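Tetratricopeptide repeat protein (Parabacteroides merdae ATCC 43184, PDB 4R7S) is of unknown function but, as a helical tetratricopeptide repeat protein, probably serves as a scaffold that binds other proteins or peptides. Local coordinates at residues D19-M31 with L43-K56. Sequence-based numbering, arbitrary orientation.
With EDO (1,2-ethanediol), chain H.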
loop_
_atom_site.group_PDB
_atom_site.type_symbol
_atom_site.label_atom_id
_atom_site.label_comp_id
_atom_site.label_asym_id
_atom_site.label_seq_id
_atom_site.Cartn_x
_atom_site.Cartn_y
_atom_site.Cartn_z
ATOM N N ASP A 19 8.836 8.570 -20.309
ATOM C CA ASP A 19 9.408 7.510 -21.145
ATOM C C ASP A 19 10.299 6.604 -20.279
ATOM O O ASP A 19 11.536 6.670 -20.336
ATOM C CB ASP A 19 10.188 8.121 -22.333
ATOM C CG ASP A 19 10.599 7.145 -23.428
ATOM O OD1 ASP A 19 10.511 5.902 -23.197
ATOM O OD2 ASP A 19 11.033 7.618 -24.513
ATOM N N LEU A 20 9.655 5.746 -19.494
ATOM C CA LEU A 20 10.367 4.842 -18.590
ATOM C C LEU A 20 11.217 3.785 -19.325
ATOM O O LEU A 20 12.231 3.359 -18.769
ATOM C CB LEU A 20 9.401 4.157 -17.627
ATOM C CG LEU A 20 8.459 5.085 -16.861
ATOM C CD1 LEU A 20 7.528 4.293 -15.956
ATOM C CD2 LEU A 20 9.222 6.173 -16.090
ATOM N N VAL A 21 10.832 3.392 -20.561
ATOM C CA VAL A 21 11.541 2.372 -21.349
ATOM C C VAL A 21 12.905 2.929 -21.726
ATOM O O VAL A 21 13.929 2.271 -21.501
ATOM C CB VAL A 21 10.707 1.914 -22.597
ATOM C CG1 VAL A 21 11.543 1.092 -23.593
ATOM C CG2 VAL A 21 9.461 1.136 -22.167
ATOM N N SER A 22 12.916 4.166 -22.250
ATOM C CA SER A 22 14.145 4.835 -22.632
ATOM C C SER A 22 14.962 5.235 -21.393
ATOM O O SER A 22 16.178 5.049 -21.404
ATOM C CB SER A 22 13.842 6.052 -23.491
ATOM O OG SER A 22 13.152 5.699 -24.674
ATOM N N ALA A 23 14.314 5.726 -20.326
ATOM C CA ALA A 23 15.024 6.084 -19.091
ATOM C C ALA A 23 15.814 4.877 -18.541
ATOM O O ALA A 23 17.004 5.022 -18.256
ATOM C CB ALA A 23 14.054 6.616 -18.047
ATOM N N GLU A 24 15.179 3.670 -18.525
ATOM C CA GLU A 24 15.769 2.380 -18.136
ATOM C C GLU A 24 17.031 2.063 -18.945
ATOM O O GLU A 24 18.056 1.682 -18.360
ATOM C CB GLU A 24 14.741 1.253 -18.330
ATOM C CG GLU A 24 15.312 -0.142 -18.151
ATOM C CD GLU A 24 14.303 -1.200 -17.773
ATOM O OE1 GLU A 24 13.102 -0.856 -17.679
ATOM O OE2 GLU A 24 14.710 -2.369 -17.560
ATOM N N GLU A 25 16.948 2.206 -20.282
ATOM C CA GLU A 25 18.062 1.932 -21.192
ATOM C C GLU A 25 19.231 2.890 -20.978
ATOM O O GLU A 25 20.381 2.440 -20.965
ATOM C CB GLU A 25 17.616 1.969 -22.665
ATOM C CG GLU A 25 17.782 0.633 -23.378
ATOM C CD GLU A 25 19.123 -0.062 -23.186
ATOM O OE1 GLU A 25 20.158 0.504 -23.609
ATOM O OE2 GLU A 25 19.133 -1.169 -22.598
ATOM N N SER A 26 18.947 4.198 -20.775
ATOM C CA SER A 26 19.993 5.201 -20.509
ATOM C C SER A 26 20.776 4.834 -19.239
ATOM O O SER A 26 22.010 4.867 -19.260
ATOM C CB SER A 26 19.391 6.598 -20.382
ATOM O OG SER A 26 18.764 6.951 -21.602
ATOM N N LEU A 27 20.059 4.397 -18.180
ATOM C CA LEU A 27 20.672 3.975 -16.912
ATOM C C LEU A 27 21.556 2.739 -17.102
ATOM O O LEU A 27 22.715 2.741 -16.669
ATOM C CB LEU A 27 19.618 3.734 -15.820
ATOM C CG LEU A 27 19.039 5.029 -15.203
ATOM C CD1 LEU A 27 17.974 4.733 -14.206
ATOM C CD2 LEU A 27 20.091 5.854 -14.536
ATOM N N LYS A 28 21.029 1.721 -17.814
ATOM C CA LYS A 28 21.745 0.492 -18.140
ATOM C C LYS A 28 22.972 0.798 -18.961
ATOM O O LYS A 28 24.045 0.241 -18.684
ATOM C CB LYS A 28 20.838 -0.476 -18.885
ATOM C CG LYS A 28 19.999 -1.326 -17.949
ATOM C CD LYS A 28 19.103 -2.290 -18.729
ATOM C CE LYS A 28 18.079 -2.937 -17.841
ATOM N NZ LYS A 28 17.006 -3.574 -18.631
ATOM N N ALA A 29 22.840 1.732 -19.931
ATOM C CA ALA A 29 23.946 2.135 -20.793
ATOM C C ALA A 29 25.024 2.871 -19.988
ATOM O O ALA A 29 26.224 2.601 -20.158
ATOM C CB ALA A 29 23.433 3.004 -21.927
ATOM N N ALA A 30 24.604 3.782 -19.097
ATOM C CA ALA A 30 25.540 4.508 -18.254
ATOM C C ALA A 30 26.388 3.519 -17.456
ATOM O O ALA A 30 27.617 3.600 -17.508
ATOM C CB ALA A 30 24.801 5.458 -17.326
HETATM N N MSE A 31 25.743 2.501 -16.858
HETATM C CA MSE A 31 26.435 1.480 -16.064
HETATM C C MSE A 31 27.337 0.529 -16.868
HETATM O O MSE A 31 28.277 -0.033 -16.300
HETATM C CB MSE A 31 25.443 0.710 -15.231
HETATM C CG MSE A 31 25.025 1.531 -14.042
HETATM SE SE MSE A 31 23.815 0.625 -12.922
HETATM C CE MSE A 31 24.896 -1.119 -12.670
ATOM N N LEU A 43 22.303 4.858 -9.272
ATOM C CA LEU A 43 21.713 4.607 -10.575
ATOM C C LEU A 43 20.830 3.379 -10.495
ATOM O O LEU A 43 19.721 3.395 -11.040
ATOM C CB LEU A 43 22.794 4.442 -11.660
ATOM C CG LEU A 43 23.668 5.661 -11.946
ATOM C CD1 LEU A 43 24.461 5.460 -13.247
ATOM C CD2 LEU A 43 22.822 6.937 -12.008
ATOM N N LEU A 44 21.296 2.337 -9.757
ATOM C CA LEU A 44 20.549 1.095 -9.555
ATOM C C LEU A 44 19.260 1.359 -8.774
ATOM O O LEU A 44 18.254 0.721 -9.066
ATOM C CB LEU A 44 21.397 0.016 -8.872
ATOM C CG LEU A 44 22.433 -0.627 -9.798
ATOM C CD1 LEU A 44 23.674 -1.079 -9.046
ATOM C CD2 LEU A 44 21.837 -1.725 -10.648
ATOM N N THR A 45 19.253 2.352 -7.866
ATOM C CA THR A 45 18.060 2.701 -7.082
ATOM C C THR A 45 16.996 3.262 -8.028
ATOM O O THR A 45 15.877 2.739 -8.022
ATOM C CB THR A 45 18.383 3.642 -5.902
ATOM O OG1 THR A 45 19.507 3.141 -5.180
ATOM C CG2 THR A 45 17.244 3.753 -4.934
ATOM N N ASN A 46 17.365 4.282 -8.860
ATOM C CA ASN A 46 16.513 4.919 -9.880
ATOM C C ASN A 46 15.969 3.876 -10.850
ATOM O O ASN A 46 14.766 3.846 -11.093
ATOM C CB ASN A 46 17.291 5.983 -10.678
ATOM C CG ASN A 46 17.817 7.174 -9.906
ATOM O OD1 ASN A 46 17.203 7.658 -8.937
ATOM N ND2 ASN A 46 18.947 7.714 -10.391
ATOM N N LEU A 47 16.848 2.992 -11.353
ATOM C CA LEU A 47 16.506 1.898 -12.271
ATOM C C LEU A 47 15.434 1.006 -11.628
ATOM O O LEU A 47 14.408 0.757 -12.255
ATOM C CB LEU A 47 17.759 1.088 -12.669
ATOM C CG LEU A 47 17.564 -0.102 -13.616
ATOM C CD1 LEU A 47 17.166 0.337 -15.022
ATOM C CD2 LEU A 47 18.836 -0.935 -13.711
ATOM N N GLY A 48 15.645 0.614 -10.374
ATOM C CA GLY A 48 14.688 -0.191 -9.629
ATOM C C GLY A 48 13.303 0.428 -9.621
ATOM O O GLY A 48 12.330 -0.259 -9.928
ATOM N N THR A 49 13.215 1.746 -9.319
ATOM C CA THR A 49 11.951 2.479 -9.274
ATOM C C THR A 49 11.318 2.592 -10.670
ATOM O O THR A 49 10.103 2.382 -10.791
ATOM C CB THR A 49 12.133 3.839 -8.621
ATOM O OG1 THR A 49 12.997 3.694 -7.501
ATOM C CG2 THR A 49 10.835 4.387 -8.110
ATOM N N ILE A 50 12.135 2.899 -11.709
ATOM C CA ILE A 50 11.713 2.994 -13.116
ATOM C C ILE A 50 11.143 1.625 -13.583
ATOM O O ILE A 50 10.091 1.585 -14.232
ATOM C CB ILE A 50 12.902 3.462 -13.993
ATOM C CG1 ILE A 50 13.204 4.950 -13.745
ATOM C CG2 ILE A 50 12.673 3.174 -15.479
ATOM C CD1 ILE A 50 14.556 5.373 -14.161
ATOM N N GLN A 51 11.832 0.527 -13.215
ATOM C CA GLN A 51 11.437 -0.842 -13.519
ATOM C C GLN A 51 10.140 -1.210 -12.798
ATOM O O GLN A 51 9.278 -1.844 -13.402
ATOM C CB GLN A 51 12.552 -1.840 -13.159
ATOM C CG GLN A 51 13.750 -1.734 -14.096
ATOM C CD GLN A 51 14.832 -2.723 -13.749
ATOM O OE1 GLN A 51 15.158 -2.945 -12.584
ATOM N NE2 GLN A 51 15.421 -3.337 -14.759
ATOM N N ARG A 52 9.993 -0.795 -11.528
ATOM C CA ARG A 52 8.790 -1.057 -10.727
ATOM C C ARG A 52 7.572 -0.328 -11.327
ATOM O O ARG A 52 6.501 -0.921 -11.418
ATOM C CB ARG A 52 9.002 -0.627 -9.261
ATOM C CG ARG A 52 7.906 -1.114 -8.317
ATOM C CD ARG A 52 7.928 -0.381 -6.991
ATOM N NE ARG A 52 6.956 -0.971 -6.071
ATOM C CZ ARG A 52 6.774 -0.604 -4.808
ATOM N NH1 ARG A 52 7.504 0.370 -4.279
ATOM N NH2 ARG A 52 5.858 -1.204 -4.065
ATOM N N ARG A 53 7.750 0.942 -11.753
ATOM C CA ARG A 53 6.694 1.753 -12.356
ATOM C C ARG A 53 6.267 1.220 -13.746
ATOM O O ARG A 53 5.292 1.713 -14.308
ATOM C CB ARG A 53 7.132 3.210 -12.457
ATOM C CG ARG A 53 7.079 3.975 -11.135
ATOM C CD ARG A 53 7.638 5.369 -11.292
ATOM N NE ARG A 53 6.900 6.144 -12.290
ATOM C CZ ARG A 53 7.357 7.240 -12.889
ATOM N NH1 ARG A 53 8.574 7.699 -12.617
ATOM N NH2 ARG A 53 6.608 7.877 -13.778
ATOM N N GLN A 54 6.978 0.207 -14.272
ATOM C CA GLN A 54 6.675 -0.469 -15.530
ATOM C C GLN A 54 6.004 -1.818 -15.280
ATOM O O GLN A 54 5.547 -2.468 -16.235
ATOM C CB GLN A 54 7.948 -0.689 -16.338
ATOM C CG GLN A 54 8.307 0.471 -17.247
ATOM C CD GLN A 54 9.623 0.179 -17.923
ATOM O OE1 GLN A 54 9.684 -0.425 -19.006
ATOM N NE2 GLN A 54 10.706 0.517 -17.250
ATOM N N GLY A 55 5.980 -2.235 -14.009
ATOM C CA GLY A 55 5.427 -3.512 -13.589
ATOM C C GLY A 55 6.432 -4.640 -13.645
ATOM O O GLY A 55 6.084 -5.791 -13.364
ATOM N N LYS A 56 7.696 -4.329 -14.015
ATOM C CA LYS A 56 8.816 -5.279 -14.075
ATOM C C LYS A 56 9.329 -5.472 -12.623
ATOM O O LYS A 56 10.445 -5.071 -12.259
ATOM C CB LYS A 56 9.911 -4.764 -15.027
ATOM C CG LYS A 56 9.391 -4.229 -16.355
ATOM C CD LYS A 56 10.353 -4.530 -17.500
ATOM C CE LYS A 56 11.160 -3.346 -17.968
ATOM N NZ LYS A 56 12.346 -3.752 -18.781
HETATM C C1 EDO H . 11.751 7.164 -5.694
HETATM O O1 EDO H . 10.597 6.621 -5.043
HETATM C C2 EDO H . 13.023 6.316 -5.386
HETATM O O2 EDO H . 13.769 6.089 -6.581
#
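Leu20, Glu24 and Leu27 face Ile50, Leu47 and Leu43 in antiparallel register where helix 20-31 packs on helix 43-52, their axes 9.6 Å apart at closest approach and crossing at -154°. The apolar seam shows knobs-into-holes packing in both directions. Leu27 drops among Leu43, Asn46, Leu47 and Ile50, its CD1 lying 3.5 Å from Ile50 CD1, while Ile50 enters the hole formed by Leu20, Ala23, Glu24 and Leu27. The two ends of the seam are closed differently: the bent selenomethionine Met31 lays SE 3.6 Å from Leu44 CG, and Leu20 CD2 sits over one face of the Arg53 guanidinium, toward its rim.

Along one flank the chemistry turns polar. With CG anti to the backbone N (chi1 171°), the extended Glu24 passes Leu47 CD1 and carries its buried carboxylate across to Gln51, Gln54 and Lys56. Gln54 NE2 meets Glu24 OE1 nearly head-on at 2.8 Å and also donates to Ile50 O. Glu24 OE2 takes a straight bond (169°) from Gln51 NE2, 3.0 Å away and above the carboxylate plane; Lys56 NZ makes a salt bridge to it at 3.0 Å, also out of that plane, and Lys28 NZ, from the same helix as Glu24, a second at 2.8 Å on the anti side. Gln51 OE1 is in turn held by Ser63 of helix 57-68. Were an alanine here instead of Glu24, Lys28 and Lys56, their NZ atoms 4.7 Å apart, would probably face each other without the anion between them. In this tetratricopeptide-repeat array of antiparallel helices, the carboxylate thus ties helix 20-31 to helix 43-52 and the turn that follows it, and two lysines probably stabilise its negative charge.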